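Local coordinates for epoxyqueuosine reductase (Streptococcus thermophilus, PDB 5D6S), which belongs to the QueG family of epoxyqueuosine reductases and binds cobalamin together with two iron-sulfur clusters, at residues Leu32-Met37 against Ile46-Ala51; Lys85-Ser90 against Lys153-Thr158; Ile95-Ala100 against Asp134-Leu139; Thr164-Arg169 against Leu192-Thr197. One frame throughout, in Å; residues are numbered along the deposited sequence.

Contact 1 of 4, residues Leu32-Met37 against Ile46-Ala51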
loop_
_atom_site.group_PDB
_atom_site.type_symbol
_atom_site.label_atom_id
_atom_site.label_comp_id
_atom_site.label_asym_id
_atom_site.label_seq_id
_atom_site.Cartn_x
_atom_site.Cartn_y
_atom_site.Cartn_z
ATOM N N LEU A 32 -3.503 -4.159 -32.503
ATOM C CA LEU A 32 -4.134 -5.474 -32.365
ATOM C C LEU A 32 -3.068 -6.504 -31.998
ATOM O O LEU A 32 -3.342 -7.450 -31.265
ATOM C CB LEU A 32 -4.860 -5.869 -33.661
ATOM C CG LEU A 32 -6.098 -6.763 -33.518
ATOM C CD1 LEU A 32 -6.908 -6.747 -34.811
ATOM C CD2 LEU A 32 -5.762 -8.204 -33.135
ATOM N N GLU A 33 -1.856 -6.312 -32.512
ATOM C CA GLU A 33 -0.736 -7.230 -32.242
ATOM C C GLU A 33 -0.223 -7.126 -30.815
ATOM O O GLU A 33 0.126 -8.133 -30.204
ATOM C CB GLU A 33 0.428 -7.000 -33.223
ATOM C CG GLU A 33 0.388 -7.880 -34.467
ATOM C CD GLU A 33 0.220 -9.350 -34.128
ATOM O OE1 GLU A 33 0.809 -9.802 -33.111
ATOM O OE2 GLU A 33 -0.506 -10.048 -34.874
ATOM N N ILE A 34 -0.162 -5.897 -30.305
ATOM C CA ILE A 34 0.216 -5.625 -28.916
ATOM C C ILE A 34 -0.786 -6.301 -28.001
ATOM O O ILE A 34 -0.418 -7.168 -27.213
ATOM C CB ILE A 34 0.289 -4.108 -28.641
ATOM C CG1 ILE A 34 1.595 -3.554 -29.202
ATOM C CG2 ILE A 34 0.222 -3.815 -27.154
ATOM C CD1 ILE A 34 1.670 -2.040 -29.236
ATOM N N GLN A 35 -2.057 -5.928 -28.137
ATOM C CA GLN A 35 -3.147 -6.549 -27.369
ATOM C C GLN A 35 -3.046 -8.076 -27.367
ATOM O O GLN A 35 -3.274 -8.723 -26.351
ATOM C CB GLN A 35 -4.512 -6.114 -27.918
ATOM C CG GLN A 35 -4.844 -4.642 -27.700
ATOM C CD GLN A 35 -6.177 -4.225 -28.308
ATOM O OE1 GLN A 35 -6.863 -5.026 -28.935
ATOM N NE2 GLN A 35 -6.544 -2.957 -28.128
ATOM N N LYS A 36 -2.688 -8.629 -28.518
ATOM C CA LYS A 36 -2.515 -10.072 -28.687
ATOM C C LYS A 36 -1.416 -10.615 -27.751
ATOM O O LYS A 36 -1.635 -11.608 -27.040
ATOM C CB LYS A 36 -2.272 -10.407 -30.186
ATOM C CG LYS A 36 -1.396 -11.616 -30.509
ATOM C CD LYS A 36 -2.052 -12.939 -30.138
ATOM C CE LYS A 36 -1.038 -14.083 -30.069
ATOM N NZ LYS A 36 -1.373 -15.047 -28.975
ATOM N N MET A 37 -0.250 -9.963 -27.733
ATOM C CA MET A 37 0.868 -10.408 -26.867
ATOM C C MET A 37 0.730 -9.945 -25.401
ATOM O O MET A 37 1.345 -10.530 -24.502
ATOM C CB MET A 37 2.253 -10.052 -27.447
ATOM C CG MET A 37 2.523 -8.585 -27.733
ATOM S SD MET A 37 4.017 -8.395 -28.733
ATOM C CE MET A 37 3.852 -6.705 -29.304
ATOM N N ILE A 46 -5.212 -3.640 -21.026
ATOM C CA ILE A 46 -4.265 -2.744 -21.673
ATOM C C ILE A 46 -5.015 -1.620 -22.336
ATOM O O ILE A 46 -6.179 -1.752 -22.712
ATOM C CB ILE A 46 -3.368 -3.499 -22.659
ATOM C CG1 ILE A 46 -2.269 -2.595 -23.197
ATOM C CG2 ILE A 46 -4.194 -4.123 -23.780
ATOM C CD1 ILE A 46 -1.075 -3.378 -23.702
ATOM N N GLY A 47 -4.348 -0.492 -22.435
ATOM C CA GLY A 47 -4.983 0.744 -22.855
ATOM C C GLY A 47 -3.941 1.578 -23.574
ATOM O O GLY A 47 -2.751 1.293 -23.478
ATOM N N PHE A 48 -4.402 2.588 -24.317
ATOM C CA PHE A 48 -3.522 3.442 -25.099
ATOM C C PHE A 48 -3.980 4.867 -24.946
ATOM O O PHE A 48 -5.167 5.150 -24.823
ATOM C CB PHE A 48 -3.534 3.042 -26.570
ATOM C CG PHE A 48 -3.121 1.621 -26.812
ATOM C CD1 PHE A 48 -4.053 0.594 -26.701
ATOM C CD2 PHE A 48 -1.801 1.302 -27.119
ATOM C CE1 PHE A 48 -3.684 -0.730 -26.897
ATOM C CE2 PHE A 48 -1.428 -0.024 -27.323
ATOM C CZ PHE A 48 -2.375 -1.046 -27.218
ATOM N N THR A 49 -3.024 5.776 -24.923
ATOM C CA THR A 49 -3.353 7.184 -24.812
ATOM C C THR A 49 -2.182 7.985 -25.341
ATOM O O THR A 49 -1.098 7.457 -25.574
ATOM C CB THR A 49 -3.690 7.599 -23.374
ATOM O OG1 THR A 49 -3.682 9.030 -23.276
ATOM C CG2 THR A 49 -2.680 7.039 -22.412
ATOM N N THR A 50 -2.426 9.266 -25.556
ATOM C CA THR A 50 -1.409 10.122 -26.134
ATOM C C THR A 50 -0.372 10.431 -25.069
ATOM O O THR A 50 -0.625 10.290 -23.867
ATOM C CB THR A 50 -2.001 11.444 -26.667
ATOM O OG1 THR A 50 -2.513 12.217 -25.575
ATOM C CG2 THR A 50 -3.115 11.171 -27.677
ATOM N N ALA A 51 0.790 10.866 -25.532
ATOM C CA ALA A 51 1.781 11.481 -24.674
ATOM C C ALA A 51 1.436 12.954 -24.408
ATOM O O ALA A 51 2.324 13.757 -24.122
ATOM C CB ALA A 51 3.148 11.372 -25.315
#
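I34 brings its CG2 methyl to the edge of the F48 ring, near the ring plane, with CG2 lying 3.8 Å from F48 CZ. The same methyl also meets the end of I46, 3.7 Å from its CD1, where the two isoleucine side chains cross at about a right angle. I34 CG2 can serve both partners because it is anti to the backbone N (chi1 -78° for CG1); the CG1 branch lies beside that N, and its CD1 still comes within 4.2 Å of F48 CE2. Q35 reaches the strand along an extended chain: its CG lies 4.0 Å from I46 CG2, and its amide NE2 is 3.8 Å from F48 CE1. Amide and ring planes are 42° apart, so the two flat groups are not stacked. The backbones stand well separated, the short axes passing at 9.7 Å with an angle of 149° between their directions, and side chains fill the interval. I46 and F48 are presented on one face of the outermost strand 45-50 of a four-stranded antiparallel sheet. There they also touch I95 of the neighbouring strand 93-100, while I34 packs against I143 of helix 128-144.

Contact 2 of 4, residues Lys85-Ser90 against Lys153-Thr158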
loop_
_atom_site.group_PDB
_atom_site.type_symbol
_atom_site.label_atom_id
_atom_site.label_comp_id
_atom_site.label_asym_id
_atom_site.label_seq_id
_atom_site.Cartn_x
_atom_site.Cartn_y
_atom_site.Cartn_z
ATOM N N LYS A 85 7.085 14.201 -21.952
ATOM C CA LYS A 85 8.257 14.386 -22.806
ATOM C C LYS A 85 9.532 14.599 -21.995
ATOM O O LYS A 85 10.631 14.341 -22.490
ATOM C CB LYS A 85 8.042 15.525 -23.810
ATOM C CG LYS A 85 7.105 15.157 -24.950
ATOM C CD LYS A 85 6.642 16.382 -25.725
ATOM C CE LYS A 85 5.319 16.113 -26.434
ATOM N NZ LYS A 85 4.742 17.377 -26.965
ATOM N N LEU A 86 9.383 15.054 -20.752
ATOM C CA LEU A 86 10.527 15.175 -19.839
ATOM C C LEU A 86 11.110 13.819 -19.427
ATOM O O LEU A 86 12.258 13.740 -19.047
ATOM C CB LEU A 86 10.142 15.979 -18.603
ATOM C CG LEU A 86 9.835 17.454 -18.867
ATOM C CD1 LEU A 86 9.475 18.188 -17.576
ATOM C CD2 LEU A 86 11.015 18.148 -19.523
ATOM N N SER A 87 10.314 12.761 -19.516
ATOM C CA SER A 87 10.798 11.394 -19.295
ATOM C C SER A 87 11.324 10.719 -20.568
ATOM O O SER A 87 12.056 9.734 -20.468
ATOM C CB SER A 87 9.693 10.503 -18.692
ATOM O OG SER A 87 9.336 10.911 -17.388
ATOM N N LEU A 88 10.906 11.189 -21.746
ATOM C CA LEU A 88 11.336 10.555 -23.005
ATOM C C LEU A 88 11.852 11.522 -24.115
ATOM O O LEU A 88 12.973 11.344 -24.597
ATOM C CB LEU A 88 10.253 9.601 -23.538
ATOM C CG LEU A 88 10.660 8.628 -24.670
ATOM C CD1 LEU A 88 11.969 7.898 -24.429
ATOM C CD2 LEU A 88 9.565 7.599 -24.924
ATOM N N GLU A 89 11.053 12.511 -24.524
ATOM C CA GLU A 89 11.419 13.445 -25.632
ATOM C C GLU A 89 10.750 12.988 -26.918
ATOM O O GLU A 89 9.936 13.719 -27.484
ATOM C CB GLU A 89 12.935 13.595 -25.869
ATOM N N SER A 90 11.066 11.776 -27.369
ATOM C CA SER A 90 10.405 11.177 -28.555
ATOM C C SER A 90 9.005 10.602 -28.265
ATOM O O SER A 90 8.520 9.722 -28.988
ATOM C CB SER A 90 11.289 10.084 -29.163
ATOM O OG SER A 90 11.211 8.894 -28.413
ATOM N N LYS A 153 10.193 3.795 -22.268
ATOM C CA LYS A 153 10.519 4.189 -20.912
ATOM C C LYS A 153 9.432 3.616 -20.004
ATOM O O LYS A 153 8.295 4.070 -20.027
ATOM C CB LYS A 153 10.593 5.715 -20.847
ATOM C CG LYS A 153 10.660 6.320 -19.466
ATOM C CD LYS A 153 11.819 5.775 -18.663
ATOM C CE LYS A 153 12.050 6.659 -17.451
ATOM N NZ LYS A 153 12.747 5.890 -16.394
ATOM N N GLY A 154 9.789 2.600 -19.227
ATOM C CA GLY A 154 8.832 1.896 -18.369
ATOM C C GLY A 154 8.710 2.489 -16.976
ATOM O O GLY A 154 9.694 2.896 -16.382
ATOM N N MET A 155 7.495 2.497 -16.443
ATOM C CA MET A 155 7.232 2.964 -15.084
ATOM C C MET A 155 6.275 2.029 -14.343
ATOM O O MET A 155 5.323 1.531 -14.923
ATOM C CB MET A 155 6.631 4.371 -15.119
ATOM C CG MET A 155 7.608 5.415 -15.583
ATOM S SD MET A 155 6.804 7.013 -15.606
ATOM C CE MET A 155 8.218 8.079 -15.889
ATOM N N VAL A 156 6.516 1.816 -13.059
ATOM C CA VAL A 156 5.515 1.165 -12.211
ATOM C C VAL A 156 5.687 1.623 -10.754
ATOM O O VAL A 156 6.662 1.278 -10.107
ATOM C CB VAL A 156 5.527 -0.374 -12.402
ATOM C CG1 VAL A 156 6.942 -0.887 -12.512
ATOM C CG2 VAL A 156 4.763 -1.082 -11.305
ATOM N N ASP A 157 4.757 2.470 -10.309
ATOM C CA ASP A 157 4.718 3.061 -8.970
ATOM C C ASP A 157 5.823 4.092 -8.733
ATOM O O ASP A 157 5.554 5.204 -8.287
ATOM C CB ASP A 157 4.702 1.966 -7.895
ATOM C CG ASP A 157 4.601 2.524 -6.474
ATOM O OD1 ASP A 157 3.614 3.203 -6.135
ATOM O OD2 ASP A 157 5.472 2.188 -5.654
ATOM N N THR A 158 7.061 3.724 -9.034
ATOM C CA THR A 158 8.229 4.503 -8.619
ATOM C C THR A 158 8.632 5.523 -9.637
ATOM O O THR A 158 9.569 6.280 -9.435
ATOM C CB THR A 158 9.438 3.574 -8.452
ATOM O OG1 THR A 158 9.678 2.867 -9.671
ATOM C CG2 THR A 158 9.211 2.555 -7.354
#
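S87 and L88 pack a loop against the edge strand 152-155 of a four-stranded antiparallel sheet, and the contact is made by a few van der Waals approaches with K153 and M155. S87 points its CB at the strand from the loop that follows helix 78-82. With chi1 at -66°, S87 OG lies beside its own backbone N and faces the end of M155, whose CE methyl is 3.4 Å from that OG and 4.0 Å from S87 CB. M155 gets there because its chain is extended beyond CG (chi2 179°), which carries the methyl the full length of the side chain; on the way it also packs on E194 and I196 of the adjacent strand. K153 behaves differently. Its CB points at the loop and its CG comes 3.8 Å from S87 O, but a bend at chi2 (56°) then leads the amine away. L88 is looser, its CD1 4.4 Å from K153 CB. Past the strand, the chain turns towards cobalamin, about 7 Å from the M155 side chain, and the backbone O of D157 is hydrogen-bonded to an amide nitrogen of cobalamin. The positive phi of D157 belongs to a classic gamma turn, closed by T158 N to V156 O at 2.7 Å.

Contact 3 of 4, residues Ile95-Ala100 against Asp134-Leu139; sequences ISIAVA and DKLKRL
I97 and L136 form the centre of a helix-on-sheet packing, in which helix 128-144 lies over one face of the four-stranded antiparallel sheet. The two side chains cross obliquely, and a single methyl does most of the work: L136 CD2 is 3.4 Å from I97 CD1 and 3.9 Å from I97 CG1, with I97 CG2 at 4.1 Å. The methyl therefore rests against both branches of the isoleucine rather than against its end alone. I97 offers this surface because its CG1 lies between the backbone N and the carbonyl carbon (chi1 65°), which spreads CD1 and CG2 towards the helix. L136 leaves its helix at a slant; chi2 near -173° runs CD1 on along the chain, and the other methyl, CD2, is the branch turned onto I97. Two residues further along the strand, V99 meets K135. Here the aliphatic part of the lysine does the touching, with V99 CG2 3.6 Å from K135 CD and 3.9 Å from K135 CE. Alternation along the strand places S96 on the opposite face, against V166 and A167 of helix 163-169. Within the helix, R138 is paired with D134 one turn earlier as a salt bridge by charge: D134 OD2 is 3.4 Å from R138 NE but well out of the guanidinium plane.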
loop_
_atom_site.group_PDB
_atom_site.type_symbol
_atom_site.label_atom_id
_atom_site.label_comp_id
_atom_site.label_asym_id
_atom_site.label_seq_id
_atom_site.Cartn_x
_atom_site.Cartn_y
_atom_site.Cartn_z
ATOM N N ILE A 95 1.283 3.541 -23.114
ATOM C CA ILE A 95 0.539 2.295 -22.976
ATOM C C ILE A 95 0.402 1.966 -21.502
ATOM O O ILE A 95 1.395 1.688 -20.831
ATOM C CB ILE A 95 1.269 1.125 -23.650
ATOM C CG1 ILE A 95 1.685 1.522 -25.071
ATOM C CG2 ILE A 95 0.395 -0.116 -23.632
ATOM C CD1 ILE A 95 2.582 0.514 -25.772
ATOM N N SER A 96 -0.830 1.997 -21.008
ATOM C CA SER A 96 -1.111 1.678 -19.622
ATOM C C SER A 96 -1.410 0.206 -19.500
ATOM O O SER A 96 -2.297 -0.281 -20.193
ATOM C CB SER A 96 -2.314 2.466 -19.112
ATOM O OG SER A 96 -2.692 2.010 -17.822
ATOM N N ILE A 97 -0.722 -0.491 -18.590
ATOM C CA ILE A 97 -1.071 -1.886 -18.273
ATOM C C ILE A 97 -1.731 -2.039 -16.901
ATOM O O ILE A 97 -1.614 -1.174 -16.042
ATOM C CB ILE A 97 0.123 -2.848 -18.383
ATOM C CG1 ILE A 97 1.191 -2.528 -17.360
ATOM C CG2 ILE A 97 0.708 -2.774 -19.776
ATOM C CD1 ILE A 97 2.158 -3.681 -17.193
ATOM N N ALA A 98 -2.474 -3.130 -16.749
ATOM C CA ALA A 98 -3.123 -3.477 -15.502
ATOM C C ALA A 98 -3.022 -4.981 -15.306
ATOM O O ALA A 98 -3.296 -5.741 -16.231
ATOM C CB ALA A 98 -4.573 -3.049 -15.514
ATOM N N VAL A 99 -2.575 -5.401 -14.124
ATOM C CA VAL A 99 -2.509 -6.819 -13.788
ATOM C C VAL A 99 -3.385 -6.983 -12.573
ATOM O O VAL A 99 -3.199 -6.285 -11.573
ATOM C CB VAL A 99 -1.080 -7.288 -13.475
ATOM C CG1 VAL A 99 -1.066 -8.754 -13.064
ATOM C CG2 VAL A 99 -0.183 -7.093 -14.684
ATOM N N ALA A 100 -4.340 -7.901 -12.652
ATOM C CA ALA A 100 -5.260 -8.097 -11.548
ATOM C C ALA A 100 -4.634 -8.980 -10.475
ATOM O O ALA A 100 -3.773 -9.802 -10.776
ATOM C CB ALA A 100 -6.557 -8.702 -12.051
ATOM N N ASP A 134 8.920 -6.894 -15.153
ATOM C CA ASP A 134 9.163 -8.065 -16.000
ATOM C C ASP A 134 8.198 -8.101 -17.206
ATOM O O ASP A 134 8.626 -8.289 -18.348
ATOM C CB ASP A 134 9.042 -9.355 -15.183
ATOM C CG ASP A 134 9.200 -10.614 -16.032
ATOM O OD1 ASP A 134 10.350 -10.908 -16.430
ATOM O OD2 ASP A 134 8.172 -11.301 -16.282
ATOM N N LYS A 135 6.901 -7.929 -16.952
ATOM C CA LYS A 135 5.882 -7.862 -18.026
ATOM C C LYS A 135 6.129 -6.742 -19.074
ATOM O O LYS A 135 6.077 -6.994 -20.273
ATOM C CB LYS A 135 4.479 -7.725 -17.420
ATOM C CG LYS A 135 3.922 -9.047 -16.902
ATOM C CD LYS A 135 2.586 -8.853 -16.208
ATOM C CE LYS A 135 1.839 -10.156 -15.991
ATOM N NZ LYS A 135 2.688 -11.243 -15.431
ATOM N N LEU A 136 6.403 -5.525 -18.609
ATOM C CA LEU A 136 6.818 -4.418 -19.488
ATOM C C LEU A 136 8.091 -4.654 -20.296
ATOM O O LEU A 136 8.267 -4.073 -21.356
ATOM C CB LEU A 136 7.049 -3.148 -18.662
ATOM C CG LEU A 136 5.846 -2.495 -18.004
ATOM C CD1 LEU A 136 6.286 -1.177 -17.389
ATOM C CD2 LEU A 136 4.721 -2.258 -18.996
ATOM N N LYS A 137 9.012 -5.443 -19.763
ATOM C CA LYS A 137 10.261 -5.750 -20.455
ATOM C C LYS A 137 9.942 -6.650 -21.627
ATOM O O LYS A 137 10.402 -6.412 -22.741
ATOM C CB LYS A 137 11.205 -6.495 -19.523
ATOM C CG LYS A 137 12.568 -5.867 -19.333
ATOM C CD LYS A 137 13.092 -6.222 -17.949
ATOM C CE LYS A 137 14.570 -5.911 -17.828
ATOM N NZ LYS A 137 15.086 -5.986 -16.435
ATOM N N ARG A 138 9.148 -7.686 -21.354
ATOM C CA ARG A 138 8.656 -8.641 -22.361
ATOM C C ARG A 138 7.851 -7.984 -23.499
ATOM O O ARG A 138 8.084 -8.252 -24.684
ATOM C CB ARG A 138 7.813 -9.736 -21.677
ATOM C CG ARG A 138 8.589 -11.015 -21.396
ATOM C CD ARG A 138 8.505 -11.463 -19.949
ATOM N NE ARG A 138 7.150 -11.825 -19.522
ATOM C CZ ARG A 138 6.517 -12.949 -19.849
ATOM N NH1 ARG A 138 7.087 -13.853 -20.637
ATOM N NH2 ARG A 138 5.298 -13.180 -19.380
ATOM N N LEU A 139 6.917 -7.123 -23.124
ATOM C CA LEU A 139 6.152 -6.320 -24.076
ATOM C C LEU A 139 7.058 -5.456 -24.972
ATOM O O LEU A 139 6.866 -5.383 -26.169
ATOM C CB LEU A 139 5.175 -5.414 -23.319
ATOM C CG LEU A 139 3.986 -4.929 -24.120
ATOM C CD1 LEU A 139 2.954 -6.043 -24.201
ATOM C CD2 LEU A 139 3.378 -3.673 -23.501
#

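Contact 4 of 4, residues Thr164-Arg169 against Leu192-Thr197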
loop_
_atom_site.group_PDB
_atom_site.type_symbol
_atom_site.label_atom_id
_atom_site.label_comp_id
_atom_site.label_asym_id
_atom_site.label_seq_id
_atom_site.Cartn_x
_atom_site.Cartn_y
_atom_site.Cartn_z
ATOM N N THR A 164 -2.305 6.567 -12.016
ATOM C CA THR A 164 -3.705 6.366 -11.853
ATOM C C THR A 164 -4.453 7.108 -12.975
ATOM O O THR A 164 -5.430 6.603 -13.516
ATOM C CB THR A 164 -4.074 6.811 -10.424
ATOM O OG1 THR A 164 -5.055 5.924 -9.879
ATOM C CG2 THR A 164 -4.544 8.247 -10.361
ATOM N N ALA A 165 -3.953 8.295 -13.308
ATOM C CA ALA A 165 -4.558 9.188 -14.298
ATOM C C ALA A 165 -4.196 8.772 -15.714
ATOM O O ALA A 165 -4.936 9.016 -16.675
ATOM C CB ALA A 165 -4.116 10.630 -14.054
ATOM N N VAL A 166 -3.048 8.141 -15.835
ATOM C CA VAL A 166 -2.656 7.539 -17.093
ATOM C C VAL A 166 -3.621 6.424 -17.475
ATOM O O VAL A 166 -4.127 6.398 -18.588
ATOM C CB VAL A 166 -1.222 6.982 -17.018
ATOM C CG1 VAL A 166 -0.942 6.044 -18.176
ATOM C CG2 VAL A 166 -0.226 8.132 -16.997
ATOM N N ALA A 167 -3.868 5.508 -16.545
ATOM C CA ALA A 167 -4.771 4.386 -16.784
ATOM C C ALA A 167 -6.215 4.824 -17.080
ATOM O O ALA A 167 -6.955 4.092 -17.747
ATOM C CB ALA A 167 -4.746 3.442 -15.603
ATOM N N LYS A 168 -6.616 5.987 -16.579
ATOM C CA LYS A 168 -7.922 6.534 -16.924
ATOM C C LYS A 168 -7.987 7.010 -18.385
ATOM O O LYS A 168 -8.832 6.530 -19.147
ATOM C CB LYS A 168 -8.328 7.680 -16.002
ATOM C CG LYS A 168 -9.683 8.248 -16.383
ATOM C CD LYS A 168 -10.171 9.329 -15.450
ATOM C CE LYS A 168 -10.934 10.373 -16.242
ATOM N NZ LYS A 168 -11.272 11.545 -15.417
ATOM N N ARG A 169 -7.116 7.946 -18.771
ATOM C CA ARG A 169 -7.027 8.363 -20.184
ATOM C C ARG A 169 -6.876 7.187 -21.150
ATOM O O ARG A 169 -7.205 7.326 -22.318
ATOM C CB ARG A 169 -5.874 9.342 -20.467
ATOM C CG ARG A 169 -6.165 10.801 -20.152
ATOM C CD ARG A 169 -5.497 11.788 -21.115
ATOM N NE ARG A 169 -4.161 11.390 -21.599
ATOM C CZ ARG A 169 -3.050 12.146 -21.554
ATOM N NH1 ARG A 169 -1.905 11.663 -22.044
ATOM N NH2 ARG A 169 -3.058 13.374 -21.034
ATOM N N LEU A 192 -0.963 -1.304 -11.488
ATOM C CA LEU A 192 -0.839 -0.483 -12.695
ATOM C C LEU A 192 0.610 -0.246 -13.121
ATOM O O LEU A 192 1.515 -0.213 -12.302
ATOM C CB LEU A 192 -1.513 0.884 -12.511
ATOM C CG LEU A 192 -3.016 0.870 -12.214
ATOM C CD1 LEU A 192 -3.593 2.286 -12.213
ATOM C CD2 LEU A 192 -3.756 -0.019 -13.200
ATOM N N GLY A 193 0.788 -0.088 -14.425
ATOM C CA GLY A 193 2.061 0.281 -15.025
ATOM C C GLY A 193 1.875 1.107 -16.295
ATOM O O GLY A 193 0.761 1.248 -16.798
ATOM N N GLU A 194 2.975 1.644 -16.806
ATOM C CA GLU A 194 2.990 2.434 -18.042
ATOM C C GLU A 194 4.239 2.154 -18.845
ATOM O O GLU A 194 5.323 2.005 -18.293
ATOM C CB GLU A 194 3.036 3.932 -17.776
ATOM C CG GLU A 194 1.907 4.469 -16.948
ATOM C CD GLU A 194 2.267 4.557 -15.499
ATOM O OE1 GLU A 194 1.576 3.886 -14.706
ATOM O OE2 GLU A 194 3.248 5.273 -15.170
ATOM N N LEU A 195 4.071 2.125 -20.161
ATOM C CA LEU A 195 5.188 2.125 -21.087
ATOM C C LEU A 195 5.046 3.364 -21.962
ATOM O O LEU A 195 4.208 3.407 -22.872
ATOM C CB LEU A 195 5.175 0.851 -21.929
ATOM C CG LEU A 195 6.400 0.609 -22.793
ATOM C CD1 LEU A 195 7.658 0.474 -21.957
ATOM C CD2 LEU A 195 6.185 -0.652 -23.616
ATOM N N ILE A 196 5.826 4.392 -21.644
ATOM C CA ILE A 196 5.895 5.583 -22.485
ATOM C C ILE A 196 6.674 5.193 -23.731
ATOM O O ILE A 196 7.655 4.456 -23.647
ATOM C CB ILE A 196 6.613 6.756 -21.803
ATOM C CG1 ILE A 196 5.936 7.127 -20.487
ATOM C CG2 ILE A 196 6.600 7.985 -22.703
ATOM C CD1 ILE A 196 6.763 8.072 -19.633
ATOM N N THR A 197 6.234 5.689 -24.885
ATOM C CA THR A 197 6.763 5.227 -26.168
ATOM C C THR A 197 6.682 6.277 -27.294
ATOM O O THR A 197 5.913 7.240 -27.224
ATOM C CB THR A 197 6.083 3.891 -26.581
ATOM O OG1 THR A 197 6.395 3.580 -27.937
ATOM C CG2 THR A 197 4.594 3.973 -26.465
#
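V166 and E194 meet through torsions that place CG1 of the valine anti to its backbone N (chi1 165°) and CG of the glutamate anti to its carbonyl carbon (chi1 -58°). The two carbons approach to 3.5 Å between V166 CG1 and E194 CG, with V166 CB 4.0 Å from that same CG. The aliphatic CG is what E194 gives the valine; beyond it the chain bends at chi2 to carry the carboxylate aside. OE2 of that group comes close to D163 OD1, a neighbouring like-charged oxygen. At the other end of the contact the packing is wholly apolar. L192 lays its CD1 methyl against the helix, 3.8 Å from A167 CB and 4.1 Å from T164 CA, so that it touches side chain and backbone on successive turns. T164 directs its own CB away from the strand, and its side chain approaches cobalamin to about 3 Å. L192 borders the same pocket, where its backbone O is hydrogen-bonded to a nitrogen of cobalamin; the contact thus joins two elements of the pocket wall. The short helix runs steeply across the strand, at 73° and an axis separation of 8.4 Å. Every residue that touches is buried. V166 and A167 continue onto S96 of strand 93-100 on one flank of strand 190-197, while on its other flank E194 packs on M155 of strand 152-155.

All four contacts reach one sheet, whose strands run in the order 45-50, 93-100, 190-197, 152-155. Backbone pairs join them: G47 N to S96 O (3.0 Å), a probable hydrogen bond, links contacts 1 and 3, I95 O to L195 N (2.8 Å) contacts 3 and 4, and M155 N to E194 O (2.9 Å) contacts 4 and 2. The helices of contacts 1 and 3 cover one face and that of contact 4 the other, where R169 NE reaches T49 OG1 of contact 1 at 2.9 Å. Contacts 2 and 4 both border cobalamin directly, through D157 O, L192 O and the T164 side chain; those of I97 and I46 are about 9 and 14 Å away.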